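Local coordinates for quinone oxidoreductase (Escherichia coli, PDB 1QOR), which catalyses the one-electron reduction of quinones to semiquinones with NADPH as the electron donor, working as a homodimer, at residues A24-N29 with V98-A103; F146-G151 with Y214-R219; G170-A175 with W187-Y192. One frame throughout, in Å; residues are numbered along the deposited sequence.

Interaction 1. Residues A24-N29 with V98-A103; sequences ADPAEN and VHNIIA
N100 reaches from the strand 98-102 to the loop 24-29 and gives an amide hydrogen to the backbone of A24: ND2 lies 2.9 Å from A24 O, with 158° at the hydrogen. The bond leaves ND2 close to the amide plane of N100, yet at the acceptor it arrives from above the carbonyl plane of A24, 49° out of it. A first torsion of -64° sets CG anti to N100's own carbonyl carbon, beside its backbone N, and carries the amide toward the loop. The other amide atom, OD1, faces the P26 ring, 4.0 Å from P26 CD, a van der Waals approach in which the two side chains cross at nearly a right angle. Both segments belong to the GroES-like domain of the alcohol dehydrogenase family, where strand 98-102 pairs antiparallel with strand 30-35 through backbone bonds between H99 and V33 and between I101 and I31; the loop is the stretch leading into strand 30-35. The second bond of the contact is purely backbone: A103 N donates to N29 O at 3.0 Å. The same oxygen touches the methyl of A103, with CB at 3.6 Å, while A103 O is bonded to H78 NE2. Loop and strand run nearly the same way, but the two hydrogen bonds sit at the two ends of the loop segment, with P26 beside the N100 amide between them. The D25 CB points away from the strand, and OD1 forms a salt bridge with K71, while A27 N donates to the carboxylate of E30.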
loop_
_atom_site.group_PDB
_atom_site.type_symbol
_atom_site.label_atom_id
_atom_site.label_comp_id
_atom_site.label_asym_id
_atom_site.label_seq_id
_atom_site.Cartn_x
_atom_site.Cartn_y
_atom_site.Cartn_z
ATOM N N ALA A 24 18.466 -37.644 8.167
ATOM C CA ALA A 24 19.766 -37.291 8.699
ATOM C C ALA A 24 19.510 -36.783 10.112
ATOM O O ALA A 24 18.400 -36.366 10.441
ATOM C CB ALA A 24 20.365 -36.182 7.873
ATOM N N ASP A 25 20.527 -36.814 10.956
ATOM C CA ASP A 25 20.377 -36.309 12.306
ATOM C C ASP A 25 20.325 -34.793 12.230
ATOM O O ASP A 25 20.859 -34.207 11.298
ATOM C CB ASP A 25 21.548 -36.782 13.162
ATOM C CG ASP A 25 21.439 -38.259 13.514
ATOM O OD1 ASP A 25 20.574 -38.950 12.917
ATOM O OD2 ASP A 25 22.198 -38.712 14.398
ATOM N N PRO A 26 19.653 -34.137 13.185
ATOM C CA PRO A 26 19.580 -32.675 13.135
ATOM C C PRO A 26 20.901 -31.912 13.299
ATOM O O PRO A 26 21.883 -32.444 13.806
ATOM C CB PRO A 26 18.595 -32.342 14.266
ATOM C CG PRO A 26 18.765 -33.448 15.206
ATOM C CD PRO A 26 18.842 -34.649 14.300
ATOM N N ALA A 27 20.923 -30.684 12.793
ATOM C CA ALA A 27 22.065 -29.821 12.930
ATOM C C ALA A 27 22.020 -29.427 14.404
ATOM O O ALA A 27 21.043 -29.711 15.094
ATOM C CB ALA A 27 21.903 -28.612 12.060
ATOM N N GLU A 28 23.045 -28.735 14.882
ATOM C CA GLU A 28 23.120 -28.334 16.288
ATOM C C GLU A 28 21.931 -27.514 16.788
ATOM O O GLU A 28 21.604 -27.571 17.976
ATOM C CB GLU A 28 24.411 -27.552 16.549
ATOM N N ASN A 29 21.323 -26.735 15.894
ATOM C CA ASN A 29 20.183 -25.882 16.237
ATOM C C ASN A 29 18.808 -26.409 15.745
ATOM O O ASN A 29 17.823 -25.675 15.731
ATOM C CB ASN A 29 20.434 -24.457 15.703
ATOM C CG ASN A 29 20.574 -24.404 14.157
ATOM O OD1 ASN A 29 20.770 -25.429 13.487
ATOM N ND2 ASN A 29 20.474 -23.201 13.599
ATOM N N VAL A 98 9.331 -37.872 8.599
ATOM C CA VAL A 98 10.350 -37.392 9.549
ATOM C C VAL A 98 10.969 -36.158 8.895
ATOM O O VAL A 98 11.377 -36.209 7.718
ATOM C CB VAL A 98 11.527 -38.422 9.733
ATOM C CG1 VAL A 98 12.466 -37.998 10.863
ATOM C CG2 VAL A 98 10.979 -39.834 9.956
ATOM N N HIS A 99 11.095 -35.068 9.645
ATOM C CA HIS A 99 11.651 -33.851 9.079
ATOM C C HIS A 99 12.517 -33.148 10.119
ATOM O O HIS A 99 12.271 -33.263 11.319
ATOM C CB HIS A 99 10.492 -32.945 8.586
ATOM C CG HIS A 99 10.930 -31.793 7.711
ATOM N ND1 HIS A 99 11.892 -31.916 6.726
ATOM C CD2 HIS A 99 10.511 -30.503 7.660
ATOM C CE1 HIS A 99 12.042 -30.756 6.110
ATOM N NE2 HIS A 99 11.215 -29.881 6.657
ATOM N N ASN A 100 13.597 -32.510 9.692
ATOM C CA ASN A 100 14.418 -31.782 10.665
ATOM C C ASN A 100 14.004 -30.312 10.553
ATOM O O ASN A 100 13.760 -29.829 9.454
ATOM C CB ASN A 100 15.931 -31.978 10.423
ATOM C CG ASN A 100 16.368 -33.416 10.611
ATOM O OD1 ASN A 100 15.996 -34.072 11.571
ATOM N ND2 ASN A 100 17.148 -33.915 9.681
ATOM N N ILE A 101 13.911 -29.615 11.681
ATOM C CA ILE A 101 13.452 -28.243 11.687
ATOM C C ILE A 101 14.265 -27.396 12.662
ATOM O O ILE A 101 14.643 -27.871 13.734
ATOM C CB ILE A 101 11.913 -28.171 12.171
ATOM C CG1 ILE A 101 11.011 -29.018 11.294
ATOM C CG2 ILE A 101 11.391 -26.728 12.181
ATOM C CD1 ILE A 101 10.712 -30.356 11.902
ATOM N N ILE A 102 14.511 -26.138 12.293
ATOM C CA ILE A 102 15.206 -25.203 13.176
ATOM C C ILE A 102 14.264 -25.096 14.376
ATOM O O ILE A 102 13.092 -24.762 14.221
ATOM C CB ILE A 102 15.393 -23.787 12.525
ATOM C CG1 ILE A 102 16.631 -23.757 11.627
ATOM C CG2 ILE A 102 15.596 -22.720 13.581
ATOM C CD1 ILE A 102 16.646 -24.819 10.542
ATOM N N ALA A 103 14.796 -25.387 15.555
ATOM C CA ALA A 103 14.055 -25.381 16.795
ATOM C C ALA A 103 13.347 -24.077 17.191
ATOM O O ALA A 103 12.401 -24.114 17.981
ATOM C CB ALA A 103 14.940 -25.888 17.925
#

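Interaction 2. Residues F146-G151 with Y214-R219; sequences FHAAAG and YDSVGR. With NDP (NADPH dihydro-nicotinamide-adenine-dinucleotide phosphate), chain D.
F146 and Y214 pair as neighbours in the parallel sheet of the Rossmann fold, where strands 143-146 and 210-215 end at the NADPH site. The backbone link is H147 N to Y214 O, 3.1 Å and nearly straight at 172°; the F146 CA hydrogen also points at that oxygen. Apolar contact flanks the bridge. CD2 of F146 rests 3.6 Å from Y214 CB, and the two rings lie oblique, their planes at 33°. Beyond the strand ends, V217 CG1 meets H147 CB at 3.5 Å. The imidazole of H147 has D215 OD2 over one face, ring and carboxylate planes 31° apart.

The polar groups are shared among backbone amides, outside hydroxyls and two waters. With its CG anti to the backbone N, D215 sends OD1 back to the chain, where it accepts from V217 N (2.8 Å, an Asx turn) and from G218 N, three residues on, which completes an Asx motif; OD2 is held by T221 and S225 outside. Two waters bridge the segments: one donates to H147 O and bonds S216 OG, the other donates to H147 O and Y214 O and accepts weakly from S216 N.

Coenzyme contacts follow. G151 passes so close to the pyrophosphate that a CB would collide with NDP O2A. A148 CB faces the adenosine ribose, and the nicotinamide-ribose hydroxyl, NDP O3D, reaches S216 O at 3.2 Å in a weak hydrogen bond.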
loop_
_atom_site.group_PDB
_atom_site.type_symbol
_atom_site.label_atom_id
_atom_site.label_comp_id
_atom_site.label_asym_id
_atom_site.label_seq_id
_atom_site.Cartn_x
_atom_site.Cartn_y
_atom_site.Cartn_z
ATOM N N PHE A 146 -13.790 -10.194 3.326
ATOM C CA PHE A 146 -12.784 -11.240 3.421
ATOM C C PHE A 146 -13.161 -12.283 2.401
ATOM O O PHE A 146 -14.198 -12.917 2.526
ATOM C CB PHE A 146 -12.760 -11.821 4.838
ATOM C CG PHE A 146 -11.483 -12.543 5.200
ATOM C CD1 PHE A 146 -11.179 -13.795 4.643
ATOM C CD2 PHE A 146 -10.582 -11.977 6.102
ATOM C CE1 PHE A 146 -9.979 -14.476 4.985
ATOM C CE2 PHE A 146 -9.390 -12.637 6.451
ATOM C CZ PHE A 146 -9.090 -13.898 5.886
ATOM N N HIS A 147 -12.324 -12.449 1.381
ATOM C CA HIS A 147 -12.568 -13.377 0.292
ATOM C C HIS A 147 -12.336 -14.818 0.591
ATOM O O HIS A 147 -11.558 -15.151 1.462
ATOM C CB HIS A 147 -11.738 -12.977 -0.915
ATOM C CG HIS A 147 -12.217 -11.721 -1.576
ATOM N ND1 HIS A 147 -13.115 -11.720 -2.621
ATOM C CD2 HIS A 147 -11.894 -10.425 -1.368
ATOM C CE1 HIS A 147 -13.312 -10.483 -3.038
ATOM N NE2 HIS A 147 -12.581 -9.677 -2.293
ATOM N N ALA A 148 -13.019 -15.681 -0.145
ATOM C CA ALA A 148 -12.867 -17.130 0.012
ATOM C C ALA A 148 -13.041 -17.524 1.497
ATOM O O ALA A 148 -12.178 -18.194 2.114
ATOM C CB ALA A 148 -11.463 -17.563 -0.564
ATOM N N ALA A 149 -14.179 -17.107 2.056
ATOM C CA ALA A 149 -14.509 -17.305 3.457
ATOM C C ALA A 149 -14.799 -18.726 3.962
ATOM O O ALA A 149 -14.831 -18.945 5.161
ATOM C CB ALA A 149 -15.627 -16.363 3.851
ATOM N N ALA A 150 -14.976 -19.693 3.077
ATOM C CA ALA A 150 -15.206 -21.067 3.531
ATOM C C ALA A 150 -13.943 -21.945 3.389
ATOM O O ALA A 150 -14.028 -23.184 3.534
ATOM C CB ALA A 150 -16.341 -21.692 2.738
ATOM N N GLY A 151 -12.790 -21.312 3.097
ATOM C CA GLY A 151 -11.543 -22.052 2.904
ATOM C C GLY A 151 -10.779 -22.285 4.175
ATOM O O GLY A 151 -11.264 -21.966 5.255
ATOM N N TYR A 214 -9.578 -8.004 2.668
ATOM C CA TYR A 214 -8.563 -9.048 2.744
ATOM C C TYR A 214 -8.849 -9.934 1.588
ATOM O O TYR A 214 -9.810 -10.692 1.611
ATOM C CB TYR A 214 -8.647 -9.814 4.042
ATOM C CG TYR A 214 -8.307 -8.981 5.232
ATOM C CD1 TYR A 214 -6.993 -8.876 5.680
ATOM C CD2 TYR A 214 -9.320 -8.350 5.977
ATOM C CE1 TYR A 214 -6.691 -8.166 6.841
ATOM C CE2 TYR A 214 -9.030 -7.645 7.165
ATOM C CZ TYR A 214 -7.719 -7.559 7.584
ATOM O OH TYR A 214 -7.431 -6.889 8.749
ATOM N N ASP A 215 -7.963 -9.917 0.605
ATOM C CA ASP A 215 -8.180 -10.653 -0.627
ATOM C C ASP A 215 -7.066 -11.669 -0.992
ATOM O O ASP A 215 -5.946 -11.284 -1.393
ATOM C CB ASP A 215 -8.445 -9.606 -1.743
ATOM C CG ASP A 215 -8.729 -10.232 -3.099
ATOM O OD1 ASP A 215 -8.380 -11.399 -3.364
ATOM O OD2 ASP A 215 -9.269 -9.529 -3.958
ATOM N N SER A 216 -7.401 -12.960 -0.916
ATOM C CA SER A 216 -6.433 -13.984 -1.206
ATOM C C SER A 216 -6.663 -14.564 -2.552
ATOM O O SER A 216 -5.910 -15.446 -2.984
ATOM C CB SER A 216 -6.468 -15.097 -0.157
ATOM O OG SER A 216 -7.717 -15.758 -0.123
ATOM N N VAL A 217 -7.700 -14.103 -3.245
ATOM C CA VAL A 217 -7.929 -14.721 -4.545
ATOM C C VAL A 217 -7.054 -14.154 -5.667
ATOM O O VAL A 217 -6.750 -14.858 -6.648
ATOM C CB VAL A 217 -9.465 -15.019 -4.874
ATOM C CG1 VAL A 217 -10.383 -14.676 -3.713
ATOM C CG2 VAL A 217 -9.908 -14.538 -6.260
ATOM N N GLY A 218 -6.595 -12.916 -5.476
ATOM C CA GLY A 218 -5.704 -12.322 -6.438
ATOM C C GLY A 218 -6.295 -11.759 -7.712
ATOM O O GLY A 218 -7.148 -10.859 -7.683
ATOM N N ARG A 219 -5.838 -12.306 -8.830
ATOM C CA ARG A 219 -6.218 -11.849 -10.163
ATOM C C ARG A 219 -7.696 -11.594 -10.457
ATOM O O ARG A 219 -8.073 -10.468 -10.842
ATOM C CB ARG A 219 -5.616 -12.809 -11.181
ATOM C CG ARG A 219 -6.045 -12.672 -12.606
ATOM C CD ARG A 219 -5.292 -13.716 -13.389
ATOM N NE ARG A 219 -6.050 -14.217 -14.530
ATOM C CZ ARG A 219 -6.916 -15.241 -14.493
ATOM N NH1 ARG A 219 -7.175 -15.912 -13.355
ATOM N NH2 ARG A 219 -7.530 -15.606 -15.624
HETATM P PA NDP D . -8.257 -22.466 0.613
HETATM O O1A NDP D . -8.569 -23.693 1.390
HETATM O O2A NDP D . -8.877 -21.182 1.036
HETATM O O5B NDP D . -8.472 -22.704 -0.904
HETATM C C5B NDP D . -8.484 -21.668 -1.851
HETATM C C4B NDP D . -9.900 -21.224 -2.060
HETATM O O4B NDP D . -9.725 -20.027 -2.805
HETATM C C3B NDP D . -10.798 -22.115 -2.930
HETATM O O3B NDP D . -11.397 -23.152 -2.108
HETATM C C2B NDP D . -11.699 -21.100 -3.618
HETATM O O2B NDP D . -12.876 -20.950 -2.834
HETATM C C1B NDP D . -10.827 -19.770 -3.665
HETATM N N9A NDP D . -10.570 -19.546 -5.097
HETATM C C8A NDP D . -11.013 -18.544 -5.857
HETATM N N7A NDP D . -10.604 -18.718 -7.120
HETATM C C5A NDP D . -9.915 -19.837 -7.096
HETATM C C6A NDP D . -9.320 -20.434 -8.200
HETATM N N6A NDP D . -9.379 -19.918 -9.422
HETATM N N1A NDP D . -8.684 -21.581 -7.963
HETATM C C2A NDP D . -8.610 -22.147 -6.726
HETATM N N3A NDP D . -9.191 -21.566 -5.673
HETATM C C4A NDP D . -9.867 -20.394 -5.852
HETATM O O3 NDP D . -6.689 -22.313 0.825
HETATM P PN NDP D . -5.740 -21.933 2.030
HETATM O O1N NDP D . -6.507 -21.693 3.306
HETATM O O2N NDP D . -4.577 -22.898 2.045
HETATM O O5D NDP D . -5.181 -20.494 1.457
HETATM C C5D NDP D . -5.999 -19.387 1.102
HETATM C C4D NDP D . -5.200 -18.325 0.422
HETATM O O4D NDP D . -4.326 -17.670 1.369
HETATM C C3D NDP D . -4.309 -18.852 -0.697
HETATM O O3D NDP D . -4.337 -17.953 -1.809
HETATM C C2D NDP D . -2.926 -18.869 -0.009
HETATM O O2D NDP D . -1.878 -18.825 -0.945
HETATM C C1D NDP D . -2.944 -17.626 0.832
HETATM N N1N NDP D . -2.164 -17.543 2.097
HETATM C C2N NDP D . -1.386 -16.438 2.337
HETATM C C3N NDP D . -0.678 -16.377 3.525
HETATM C C7N NDP D . 0.171 -15.158 3.859
HETATM O O7N NDP D . 0.766 -15.073 4.928
HETATM N N7N NDP D . 0.198 -14.232 2.924
HETATM C C4N NDP D . -0.745 -17.390 4.467
HETATM C C5N NDP D . -1.547 -18.508 4.206
HETATM C C6N NDP D . -2.244 -18.574 3.011
HETATM P P2B NDP D . -14.322 -20.511 -3.533
HETATM O O1X NDP D . -15.204 -20.204 -2.386
HETATM O O2X NDP D . -14.022 -19.335 -4.359
HETATM O O3X NDP D . -14.696 -21.702 -4.319
HETATM O O HOH W 1 -8.996 -16.403 2.208
HETATM O O HOH W 2 -9.138 -13.465 1.365
#

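Interaction 3. Residues G170-A175 with W187-Y192; sequences GTVGTA and WQVINY. With NDP (NADPH dihydro-nicotinamide-adenine-dinucleotide phosphate), chain D.
The side chains of T171 and Y192 cross at about a right angle where strands 167-172 and 188-191 run out, the first and last elements of a beta-alpha-beta unit crossing through helix 175-184. Parallel pairing follows from G170 N to Q188 O, I190 N to G170 O (2.8 Å, 162°) and V172 N to I190 O; a weak Y192 N to V172 O bond ends the ladder.

From CB, the Y192 side chain takes a chi1 of 59°, CG between its backbone N and carbonyl carbon, turning the ring over the neighbouring strand. CG lies 3.8 Å from T171 CB. On one rim CD1 approaches V172 O; on the other, CD2 and CE2 touch T171 OG1, CE2 at 3.2 Å, though OG1 bonds A148 N. V172 N stands over one ring face. CE1 and CZ have NDP O2X at the ring edge, in plane; OH is placed 2.4 Å from NDP O2X, a hydrogen bond too short for its exact length to be trusted.

In N191, CG nears V172 O, ND2 comes 3.8 Å from T174 CA, and OD1 accepts from R193 N and E194 N. A leucine here would probably leave those two amides without their acceptor and free the turn after the strand to shift.

With G173 N on NDP O1X at 2.9 Å, the 2'-phosphate is gripped from both segments, consistent with a site selecting NADPH over NADH.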
loop_
_atom_site.group_PDB
_atom_site.type_symbol
_atom_site.label_atom_id
_atom_site.label_comp_id
_atom_site.label_asym_id
_atom_site.label_seq_id
_atom_site.Cartn_x
_atom_site.Cartn_y
_atom_site.Cartn_z
ATOM N N GLY A 170 -18.137 -12.149 3.948
ATOM C CA GLY A 170 -17.287 -13.053 3.187
ATOM C C GLY A 170 -17.779 -13.291 1.785
ATOM O O GLY A 170 -18.924 -12.936 1.505
ATOM N N THR A 171 -16.905 -13.770 0.890
ATOM C CA THR A 171 -17.300 -14.107 -0.473
ATOM C C THR A 171 -16.986 -15.576 -0.596
ATOM O O THR A 171 -15.993 -16.026 -0.032
ATOM C CB THR A 171 -16.470 -13.369 -1.574
ATOM O OG1 THR A 171 -15.084 -13.681 -1.428
ATOM C CG2 THR A 171 -16.667 -11.863 -1.487
ATOM N N VAL A 172 -17.814 -16.333 -1.308
ATOM C CA VAL A 172 -17.604 -17.774 -1.488
ATOM C C VAL A 172 -18.092 -18.103 -2.871
ATOM O O VAL A 172 -18.814 -17.308 -3.470
ATOM C CB VAL A 172 -18.425 -18.649 -0.490
ATOM C CG1 VAL A 172 -17.965 -18.431 0.944
ATOM C CG2 VAL A 172 -19.928 -18.344 -0.625
ATOM N N GLY A 173 -17.716 -19.273 -3.376
ATOM C CA GLY A 173 -18.138 -19.665 -4.707
ATOM C C GLY A 173 -19.420 -20.494 -4.852
ATOM O O GLY A 173 -19.896 -20.681 -5.970
ATOM N N THR A 174 -19.947 -21.064 -3.775
ATOM C CA THR A 174 -21.172 -21.843 -3.909
ATOM C C THR A 174 -22.091 -21.607 -2.715
ATOM O O THR A 174 -21.645 -21.057 -1.689
ATOM C CB THR A 174 -20.866 -23.321 -3.984
ATOM O OG1 THR A 174 -20.439 -23.765 -2.699
ATOM C CG2 THR A 174 -19.759 -23.593 -4.975
ATOM N N ALA A 175 -23.340 -22.080 -2.818
ATOM C CA ALA A 175 -24.349 -21.918 -1.771
ATOM C C ALA A 175 -24.016 -22.671 -0.530
ATOM O O ALA A 175 -24.241 -22.173 0.564
ATOM C CB ALA A 175 -25.695 -22.345 -2.268
ATOM N N TRP A 187 -20.827 -12.533 9.130
ATOM C CA TRP A 187 -22.017 -11.731 9.320
ATOM C C TRP A 187 -22.919 -11.849 8.105
ATOM O O TRP A 187 -24.096 -12.130 8.244
ATOM C CB TRP A 187 -21.624 -10.306 9.579
ATOM C CG TRP A 187 -22.776 -9.373 9.829
ATOM C CD1 TRP A 187 -23.670 -9.416 10.868
ATOM C CD2 TRP A 187 -23.077 -8.188 9.092
ATOM N NE1 TRP A 187 -24.486 -8.315 10.831
ATOM C CE2 TRP A 187 -24.148 -7.546 9.752
ATOM C CE3 TRP A 187 -22.537 -7.604 7.941
ATOM C CZ2 TRP A 187 -24.690 -6.347 9.303
ATOM C CZ3 TRP A 187 -23.078 -6.404 7.488
ATOM C CH2 TRP A 187 -24.143 -5.786 8.170
ATOM N N GLN A 188 -22.364 -11.659 6.921
ATOM C CA GLN A 188 -23.095 -11.793 5.665
ATOM C C GLN A 188 -22.102 -12.405 4.677
ATOM O O GLN A 188 -20.881 -12.322 4.896
ATOM C CB GLN A 188 -23.625 -10.439 5.165
ATOM C CG GLN A 188 -24.781 -9.880 6.049
ATOM C CD GLN A 188 -25.541 -8.722 5.408
ATOM O OE1 GLN A 188 -26.154 -8.881 4.357
ATOM N NE2 GLN A 188 -25.522 -7.559 6.065
ATOM N N VAL A 189 -22.619 -13.025 3.618
ATOM C CA VAL A 189 -21.798 -13.696 2.616
ATOM C C VAL A 189 -22.342 -13.376 1.240
ATOM O O VAL A 189 -23.553 -13.416 1.022
ATOM C CB VAL A 189 -21.862 -15.256 2.808
ATOM C CG1 VAL A 189 -21.253 -15.992 1.613
ATOM C CG2 VAL A 189 -21.170 -15.677 4.135
ATOM N N ILE A 190 -21.446 -13.085 0.303
ATOM C CA ILE A 190 -21.820 -12.774 -1.072
ATOM C C ILE A 190 -21.229 -13.892 -1.883
ATOM O O ILE A 190 -20.083 -14.251 -1.682
ATOM C CB ILE A 190 -21.158 -11.444 -1.560
ATOM C CG1 ILE A 190 -21.608 -10.267 -0.689
ATOM C CG2 ILE A 190 -21.482 -11.171 -3.026
ATOM C CD1 ILE A 190 -20.744 -9.041 -0.847
ATOM N N ASN A 191 -21.995 -14.476 -2.783
ATOM C CA ASN A 191 -21.454 -15.539 -3.613
ATOM C C ASN A 191 -20.918 -14.779 -4.811
ATOM O O ASN A 191 -21.714 -14.291 -5.625
ATOM C CB ASN A 191 -22.581 -16.484 -4.031
ATOM C CG ASN A 191 -22.162 -17.483 -5.094
ATOM O OD1 ASN A 191 -21.308 -17.214 -5.944
ATOM N ND2 ASN A 191 -22.813 -18.631 -5.087
ATOM N N TYR A 192 -19.595 -14.639 -4.908
ATOM C CA TYR A 192 -18.993 -13.885 -6.011
ATOM C C TYR A 192 -19.006 -14.531 -7.394
ATOM O O TYR A 192 -18.496 -13.952 -8.344
ATOM C CB TYR A 192 -17.598 -13.343 -5.673
ATOM C CG TYR A 192 -16.521 -14.351 -5.291
ATOM C CD1 TYR A 192 -16.711 -15.733 -5.428
ATOM C CD2 TYR A 192 -15.300 -13.906 -4.756
ATOM C CE1 TYR A 192 -15.724 -16.633 -5.033
ATOM C CE2 TYR A 192 -14.310 -14.797 -4.368
ATOM C CZ TYR A 192 -14.532 -16.158 -4.498
ATOM O OH TYR A 192 -13.585 -17.034 -3.995
HETATM P PA NDP D . -8.257 -22.466 0.613
HETATM O O1A NDP D . -8.569 -23.693 1.390
HETATM O O2A NDP D . -8.877 -21.182 1.036
HETATM O O5B NDP D . -8.472 -22.704 -0.904
HETATM C C5B NDP D . -8.484 -21.668 -1.851
HETATM C C4B NDP D . -9.900 -21.224 -2.060
HETATM O O4B NDP D . -9.725 -20.027 -2.805
HETATM C C3B NDP D . -10.798 -22.115 -2.930
HETATM O O3B NDP D . -11.397 -23.152 -2.108
HETATM C C2B NDP D . -11.699 -21.100 -3.618
HETATM O O2B NDP D . -12.876 -20.950 -2.834
HETATM C C1B NDP D . -10.827 -19.770 -3.665
HETATM N N9A NDP D . -10.570 -19.546 -5.097
HETATM C C8A NDP D . -11.013 -18.544 -5.857
HETATM N N7A NDP D . -10.604 -18.718 -7.120
HETATM C C5A NDP D . -9.915 -19.837 -7.096
HETATM C C6A NDP D . -9.320 -20.434 -8.200
HETATM N N6A NDP D . -9.379 -19.918 -9.422
HETATM N N1A NDP D . -8.684 -21.581 -7.963
HETATM C C2A NDP D . -8.610 -22.147 -6.726
HETATM N N3A NDP D . -9.191 -21.566 -5.673
HETATM C C4A NDP D . -9.867 -20.394 -5.852
HETATM O O3 NDP D . -6.689 -22.313 0.825
HETATM P PN NDP D . -5.740 -21.933 2.030
HETATM O O1N NDP D . -6.507 -21.693 3.306
HETATM O O2N NDP D . -4.577 -22.898 2.045
HETATM O O5D NDP D . -5.181 -20.494 1.457
HETATM C C5D NDP D . -5.999 -19.387 1.102
HETATM C C4D NDP D . -5.200 -18.325 0.422
HETATM O O4D NDP D . -4.326 -17.670 1.369
HETATM C C3D NDP D . -4.309 -18.852 -0.697
HETATM O O3D NDP D . -4.337 -17.953 -1.809
HETATM C C2D NDP D . -2.926 -18.869 -0.009
HETATM O O2D NDP D . -1.878 -18.825 -0.945
HETATM C C1D NDP D . -2.944 -17.626 0.832
HETATM N N1N NDP D . -2.164 -17.543 2.097
HETATM C C2N NDP D . -1.386 -16.438 2.337
HETATM C C3N NDP D . -0.678 -16.377 3.525
HETATM C C7N NDP D . 0.171 -15.158 3.859
HETATM O O7N NDP D . 0.766 -15.073 4.928
HETATM N N7N NDP D . 0.198 -14.232 2.924
HETATM C C4N NDP D . -0.745 -17.390 4.467
HETATM C C5N NDP D . -1.547 -18.508 4.206
HETATM C C6N NDP D . -2.244 -18.574 3.011
HETATM P P2B NDP D . -14.322 -20.511 -3.533
HETATM O O1X NDP D . -15.204 -20.204 -2.386
HETATM O O2X NDP D . -14.022 -19.335 -4.359
HETATM O O3X NDP D . -14.696 -21.702 -4.319
#

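In the fold
Interaction 1 stands apart, in the GroES-like domain and across the chain's centre from the other two, its centre 34 Å from that of interaction 2. It is only partly buried, and ties a loop to a strand with two hydrogen bonds and little apolar contact, away from the coenzyme. Interactions 2 and 3 share the parallel coenzyme-binding sheet, and interaction 3 is nested within the loop that interaction 2 closes. They join directly: A148 N and A149 N lie 3.1 and 3.0 Å from T171 OG1 and T171 O. Interaction 2 is wholly buried, with rings, waters and a ribose contact; interaction 3, at the sheet's outer strand, relies on backbone pairing and meets the phosphate.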